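Putative cell filamentation protein (Bartonella quintana, PDB 4N67) probably acts as a Fic-domain AMP-transferase (adenylylating) effector exported through a VirB secretion system, and binds ADP in its nucleotide pocket. Local coordinates at residues E144-L149 and M165-L170; I178-I183 and D206-I211. The protein carries 2 engineered substitutions. All blocks are in the same frame, centred on the assembly; numbering follows the deposited sequence.

Followed from the N terminus, the chain first forms contact 1, where helix 135-152 meets helix 164-174 in a nearly antiparallel pairing. The 15 residues between its segments hold the Fic signature loop of the family, so this contact closes the loop at its base. Contact 2 opens after contact 1 has closed, and the two stand in series. It brings the loop after strand 176-178 to the end of helix 202-211, closing an excursion made mostly of helix. Their centres are 12 Å apart and they touch directly: Phe208 lies against Phe146, and Phe180 against Met167. Helix 202-211 and the loop after strand 176-178 are thereby joined to the helix pair of the Fic core.

Contact 1: E144-L149 and M165-L170; sequences EVFTAL and MFMEKL
Met167 of helix 164-174 lies against both Val145 and Phe146 of helix 135-152. Met167 CG approaches the edge of the Phe146 ring, near the ring plane, at 3.5 Å from Phe146 CD1. Farther along the chain, which is bent at chi2 (-52°) and again at chi3, Met167 SD lies 3.7 Å from Val145 CG1, and Met167 CE folds round to the same valine. Val145 CG1, held anti to the backbone N (chi1 167°), also comes within 4.3 Å of Leu170 CD2. Beside this group Leu149 crosses Phe166 at about a right angle, with Leu149 CD1 3.8 Å from Phe166 CD1. The segment axes approach to 10.9 Å and run at 154°, nearly antiparallel. Farther out, Leu120 of helix 112-126 packs on Val145 and Leu149, Leu62 and Ile65 of helix 59-70 touch Phe166, and Phe208 of helix 202-211 meets Met167. Phe146 belongs to the ADP pocket and touches the nucleotide. No hydrogen bond links the two segments, and every touching residue is buried; the interface therefore rests on apolar side-chain fit, which places a pocket aromatic directly on the hydrophobic core of the Fic domain.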
loop_
_atom_site.group_PDB
_atom_site.type_symbol
_atom_site.label_atom_id
_atom_site.label_comp_id
_atom_site.label_asym_id
_atom_site.label_seq_id
_atom_site.Cartn_x
_atom_site.Cartn_y
_atom_site.Cartn_z
ATOM N N GLU A 144 10.138 -9.074 -0.390
ATOM C CA GLU A 144 9.177 -10.069 0.109
ATOM C C GLU A 144 8.036 -9.415 0.899
ATOM O O GLU A 144 6.877 -9.814 0.791
ATOM C CB GLU A 144 9.868 -11.132 0.954
ATOM C CG GLU A 144 10.819 -12.001 0.156
ATOM C CD GLU A 144 11.288 -13.236 0.916
ATOM O OE1 GLU A 144 10.625 -13.613 1.911
ATOM O OE2 GLU A 144 12.322 -13.825 0.526
ATOM N N VAL A 145 8.352 -8.415 1.703
ATOM C CA VAL A 145 7.318 -7.714 2.442
ATOM C C VAL A 145 6.378 -7.050 1.427
ATOM O O VAL A 145 5.141 -7.096 1.548
ATOM C CB VAL A 145 7.940 -6.651 3.383
ATOM C CG1 VAL A 145 6.882 -5.699 3.935
ATOM C CG2 VAL A 145 8.714 -7.336 4.493
ATOM N N PHE A 146 6.956 -6.423 0.414
ATOM C CA PHE A 146 6.141 -5.716 -0.585
ATOM C C PHE A 146 5.245 -6.681 -1.351
ATOM O O PHE A 146 4.074 -6.377 -1.608
ATOM C CB PHE A 146 7.005 -4.924 -1.576
ATOM C CG PHE A 146 6.236 -3.859 -2.273
ATOM C CD1 PHE A 146 5.969 -2.672 -1.603
ATOM C CD2 PHE A 146 5.664 -4.069 -3.512
ATOM C CE1 PHE A 146 5.201 -1.694 -2.163
ATOM C CE2 PHE A 146 4.898 -3.061 -4.106
ATOM C CZ PHE A 146 4.672 -1.875 -3.413
ATOM N N THR A 147 5.777 -7.819 -1.759
ATOM C CA THR A 147 4.913 -8.765 -2.489
ATOM C C THR A 147 3.797 -9.288 -1.575
ATOM O O THR A 147 2.680 -9.489 -2.037
ATOM C CB THR A 147 5.693 -9.910 -3.140
ATOM O OG1 THR A 147 6.431 -10.609 -2.162
ATOM C CG2 THR A 147 6.668 -9.364 -4.151
ATOM N N ALA A 148 4.080 -9.488 -0.288
ATOM C CA ALA A 148 3.030 -9.865 0.654
ATOM C C ALA A 148 1.949 -8.793 0.746
ATOM O O ALA A 148 0.744 -9.091 0.719
ATOM C CB ALA A 148 3.630 -10.145 2.019
ATOM N N LEU A 149 2.364 -7.538 0.824
ATOM C CA LEU A 149 1.398 -6.437 0.836
ATOM C C LEU A 149 0.599 -6.379 -0.452
ATOM O O LEU A 149 -0.636 -6.145 -0.425
ATOM C CB LEU A 149 2.107 -5.099 1.081
ATOM C CG LEU A 149 2.611 -4.883 2.507
ATOM C CD1 LEU A 149 3.534 -3.666 2.531
ATOM C CD2 LEU A 149 1.480 -4.706 3.509
ATOM N N MET A 165 4.580 3.892 1.085
ATOM C CA MET A 165 4.920 4.670 2.267
ATOM C C MET A 165 5.293 3.756 3.439
ATOM O O MET A 165 6.218 4.021 4.191
ATOM C CB MET A 165 3.780 5.609 2.675
ATOM C CG MET A 165 4.099 6.489 3.849
ATOM S SD MET A 165 5.555 7.532 3.621
ATOM C CE MET A 165 4.995 8.637 2.351
ATOM N N PHE A 166 4.569 2.662 3.602
ATOM C CA PHE A 166 4.918 1.707 4.636
ATOM C C PHE A 166 6.377 1.269 4.468
ATOM O O PHE A 166 7.139 1.204 5.433
ATOM C CB PHE A 166 3.927 0.519 4.568
ATOM C CG PHE A 166 4.121 -0.554 5.614
ATOM C CD1 PHE A 166 5.010 -1.595 5.421
ATOM C CD2 PHE A 166 3.298 -0.563 6.732
ATOM C CE1 PHE A 166 5.138 -2.587 6.364
ATOM C CE2 PHE A 166 3.407 -1.575 7.676
ATOM C CZ PHE A 166 4.329 -2.572 7.474
ATOM N N MET A 167 6.754 0.969 3.228
ATOM C CA MET A 167 8.145 0.572 2.977
ATOM C C MET A 167 9.135 1.672 3.241
ATOM O O MET A 167 10.206 1.421 3.804
ATOM C CB MET A 167 8.341 0.103 1.538
ATOM C CG MET A 167 7.496 -1.071 1.152
ATOM S SD MET A 167 7.582 -2.490 2.239
ATOM C CE MET A 167 9.327 -2.903 2.184
ATOM N N GLU A 168 8.793 2.904 2.875
ATOM C CA GLU A 168 9.705 4.003 3.158
ATOM C C GLU A 168 10.004 4.101 4.644
ATOM O O GLU A 168 11.151 4.261 5.060
ATOM C CB GLU A 168 9.129 5.337 2.692
ATOM C CG GLU A 168 9.017 5.552 1.184
ATOM C CD GLU A 168 8.617 6.991 0.822
ATOM O OE1 GLU A 168 9.021 7.916 1.548
ATOM O OE2 GLU A 168 7.907 7.140 -0.184
ATOM N N LYS A 169 8.968 3.968 5.471
ATOM C CA LYS A 169 9.150 4.116 6.896
ATOM C C LYS A 169 9.813 2.894 7.530
ATOM O O LYS A 169 10.646 3.027 8.426
ATOM C CB LYS A 169 7.820 4.456 7.574
ATOM C CG LYS A 169 7.362 5.879 7.266
ATOM C CD LYS A 169 8.153 6.915 8.072
ATOM C CE LYS A 169 8.139 8.292 7.425
ATOM N NZ LYS A 169 9.229 9.158 7.926
ATOM N N LEU A 170 9.474 1.705 7.045
ATOM C CA LEU A 170 10.151 0.483 7.488
ATOM C C LEU A 170 11.651 0.581 7.186
ATOM O O LEU A 170 12.504 0.288 8.030
ATOM C CB LEU A 170 9.547 -0.724 6.784
ATOM C CG LEU A 170 10.085 -2.097 7.173
ATOM C CD1 LEU A 170 9.775 -2.446 8.620
ATOM C CD2 LEU A 170 9.532 -3.154 6.216
#

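Contact 2: I178-I183 and D206-I211; sequences IDFSLI and DLFEDI
Asp179 and Ile211 share the backbone hydrogen bond that joins the two segments: Asp179 N donates to Ile211 O at 2.9 Å with an N-H...O angle of 159°, the donor tilted out of the carbonyl plane. A second polar group turns the chain locally. Asp179 OD1 accepts from Ser181 N in an Asx turn and from Ser181 OG at 2.6 Å, both arriving from one face of the carboxylate plane, and so fixes the start of the short 3-10 turn 180-182. On the helix, Asp210 OD2 forms a salt bridge with Arg187 of helix 185-198.

The apolar contacts gather round Ile211. Ile211 CD1 makes a CH-pi contact over one face of the Phe180 ring, 3.8 Å from its centroid. Ile211 CD1 also rests 3.6 Å from Ile178 CG2. The other branch, Ile211 CG2, lies 3.6 Å from Ile183 CG2. With chi1 at 68°, Ile211 CG1 stands between the backbone N and the carbonyl carbon, which sends the two branches to different partners. Ile183 CD1 is pressed tightly on Leu207 CD1 at 3.4 Å.

Among the aromatics, Phe180 CZ meets Phe208 CZ at 3.8 Å, the ring planes almost perpendicular. The arrangement belongs to a two-stranded antiparallel ribbon, 176-178 with 212-214: the Asp179-Ile211 bond lies at its end, where an Asx turn and a 3-10 turn lead from the first strand toward helix 185-198.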
loop_
_atom_site.group_PDB
_atom_site.type_symbol
_atom_site.label_atom_id
_atom_site.label_comp_id
_atom_site.label_asym_id
_atom_site.label_seq_id
_atom_site.Cartn_x
_atom_site.Cartn_y
_atom_site.Cartn_z
ATOM N N ILE A 178 14.612 4.197 1.057
ATOM C CA ILE A 178 13.964 3.557 -0.103
ATOM C C ILE A 178 13.278 4.679 -0.864
ATOM O O ILE A 178 12.423 5.363 -0.300
ATOM C CB ILE A 178 12.935 2.494 0.326
ATOM C CG1 ILE A 178 13.612 1.385 1.138
ATOM C CG2 ILE A 178 12.198 1.931 -0.893
ATOM C CD1 ILE A 178 12.650 0.327 1.668
ATOM N N ASP A 179 13.664 4.870 -2.130
ATOM C CA ASP A 179 13.203 6.035 -2.928
ATOM C C ASP A 179 12.522 5.579 -4.210
ATOM O O ASP A 179 13.173 5.302 -5.229
ATOM C CB ASP A 179 14.381 6.979 -3.204
ATOM C CG ASP A 179 13.949 8.288 -3.877
ATOM O OD1 ASP A 179 12.750 8.390 -4.257
ATOM O OD2 ASP A 179 14.815 9.173 -4.008
ATOM N N PHE A 180 11.195 5.523 -4.180
ATOM C CA PHE A 180 10.448 4.975 -5.308
ATOM C C PHE A 180 10.422 5.903 -6.495
ATOM O O PHE A 180 10.102 5.465 -7.585
ATOM C CB PHE A 180 9.016 4.636 -4.911
ATOM C CG PHE A 180 8.918 3.434 -4.020
ATOM C CD1 PHE A 180 8.858 2.179 -4.567
ATOM C CD2 PHE A 180 8.827 3.571 -2.642
ATOM C CE1 PHE A 180 8.731 1.053 -3.782
ATOM C CE2 PHE A 180 8.710 2.444 -1.833
ATOM C CZ PHE A 180 8.654 1.184 -2.396
ATOM N N SER A 181 10.784 7.160 -6.251
ATOM C CA SER A 181 10.882 8.169 -7.328
ATOM C C SER A 181 11.984 7.848 -8.324
ATOM O O SER A 181 12.008 8.408 -9.432
ATOM C CB SER A 181 11.069 9.573 -6.738
ATOM O OG SER A 181 12.389 9.866 -6.356
ATOM N N LEU A 182 12.908 6.961 -7.959
ATOM C CA LEU A 182 13.991 6.545 -8.847
ATOM C C LEU A 182 13.556 5.643 -9.999
ATOM O O LEU A 182 14.338 5.401 -10.920
ATOM C CB LEU A 182 15.096 5.853 -8.040
ATOM C CG LEU A 182 15.823 6.790 -7.092
ATOM C CD1 LEU A 182 16.668 6.005 -6.097
ATOM C CD2 LEU A 182 16.687 7.762 -7.870
ATOM N N ILE A 183 12.318 5.159 -9.964
ATOM C CA ILE A 183 11.803 4.266 -10.994
ATOM C C ILE A 183 10.435 4.727 -11.470
ATOM O O ILE A 183 9.817 5.578 -10.853
ATOM C CB ILE A 183 11.682 2.821 -10.483
ATOM C CG1 ILE A 183 10.794 2.774 -9.230
ATOM C CG2 ILE A 183 13.068 2.237 -10.228
ATOM C CD1 ILE A 183 10.236 1.410 -8.950
ATOM N N ASP A 206 15.227 -6.861 -7.606
ATOM C CA ASP A 206 16.085 -5.946 -8.350
ATOM C C ASP A 206 15.631 -4.501 -8.167
ATOM O O ASP A 206 16.444 -3.578 -8.087
ATOM C CB ASP A 206 16.079 -6.305 -9.844
ATOM C CG ASP A 206 16.790 -7.624 -10.157
ATOM O OD1 ASP A 206 17.457 -8.212 -9.278
ATOM O OD2 ASP A 206 16.671 -8.081 -11.318
ATOM N N LEU A 207 14.313 -4.310 -8.184
ATOM C CA LEU A 207 13.704 -3.014 -7.981
ATOM C C LEU A 207 14.149 -2.433 -6.625
ATOM O O LEU A 207 14.628 -1.308 -6.555
ATOM C CB LEU A 207 12.168 -3.146 -8.061
ATOM C CG LEU A 207 11.389 -1.832 -7.966
ATOM C CD1 LEU A 207 10.026 -1.975 -8.674
ATOM C CD2 LEU A 207 11.219 -1.357 -6.538
ATOM N N PHE A 208 14.016 -3.220 -5.572
ATOM C CA PHE A 208 14.386 -2.721 -4.239
ATOM C C PHE A 208 15.884 -2.478 -4.130
ATOM O O PHE A 208 16.284 -1.493 -3.565
ATOM C CB PHE A 208 13.825 -3.592 -3.101
ATOM C CG PHE A 208 12.408 -3.242 -2.748
ATOM C CD1 PHE A 208 11.321 -3.839 -3.397
ATOM C CD2 PHE A 208 12.153 -2.247 -1.818
ATOM C CE1 PHE A 208 10.035 -3.442 -3.106
ATOM C CE2 PHE A 208 10.870 -1.867 -1.519
ATOM C CZ PHE A 208 9.819 -2.453 -2.160
ATOM N N GLU A 209 16.701 -3.336 -4.716
ATOM C CA GLU A 209 18.132 -3.013 -4.788
ATOM C C GLU A 209 18.384 -1.657 -5.441
ATOM O O GLU A 209 19.214 -0.858 -4.959
ATOM C CB GLU A 209 18.917 -4.091 -5.525
ATOM C CG GLU A 209 18.949 -5.432 -4.821
ATOM C CD GLU A 209 19.781 -6.480 -5.553
ATOM O OE1 GLU A 209 20.231 -6.230 -6.703
ATOM O OE2 GLU A 209 20.001 -7.562 -4.966
ATOM N N ASP A 210 17.698 -1.403 -6.546
ATOM C CA ASP A 210 17.951 -0.220 -7.348
ATOM C C ASP A 210 17.534 1.090 -6.714
ATOM O O ASP A 210 18.099 2.129 -7.049
ATOM C CB ASP A 210 17.303 -0.349 -8.741
ATOM C CG ASP A 210 18.074 -1.282 -9.663
ATOM O OD1 ASP A 210 19.235 -1.612 -9.357
ATOM O OD2 ASP A 210 17.481 -1.695 -10.675
ATOM N N ILE A 211 16.592 1.050 -5.778
ATOM C CA ILE A 211 16.067 2.279 -5.188
ATOM C C ILE A 211 16.448 2.457 -3.731
ATOM O O ILE A 211 15.967 3.379 -3.104
ATOM C CB ILE A 211 14.532 2.354 -5.315
ATOM C CG1 ILE A 211 13.818 1.308 -4.444
ATOM C CG2 ILE A 211 14.133 2.227 -6.781
ATOM C CD1 ILE A 211 12.290 1.429 -4.440
#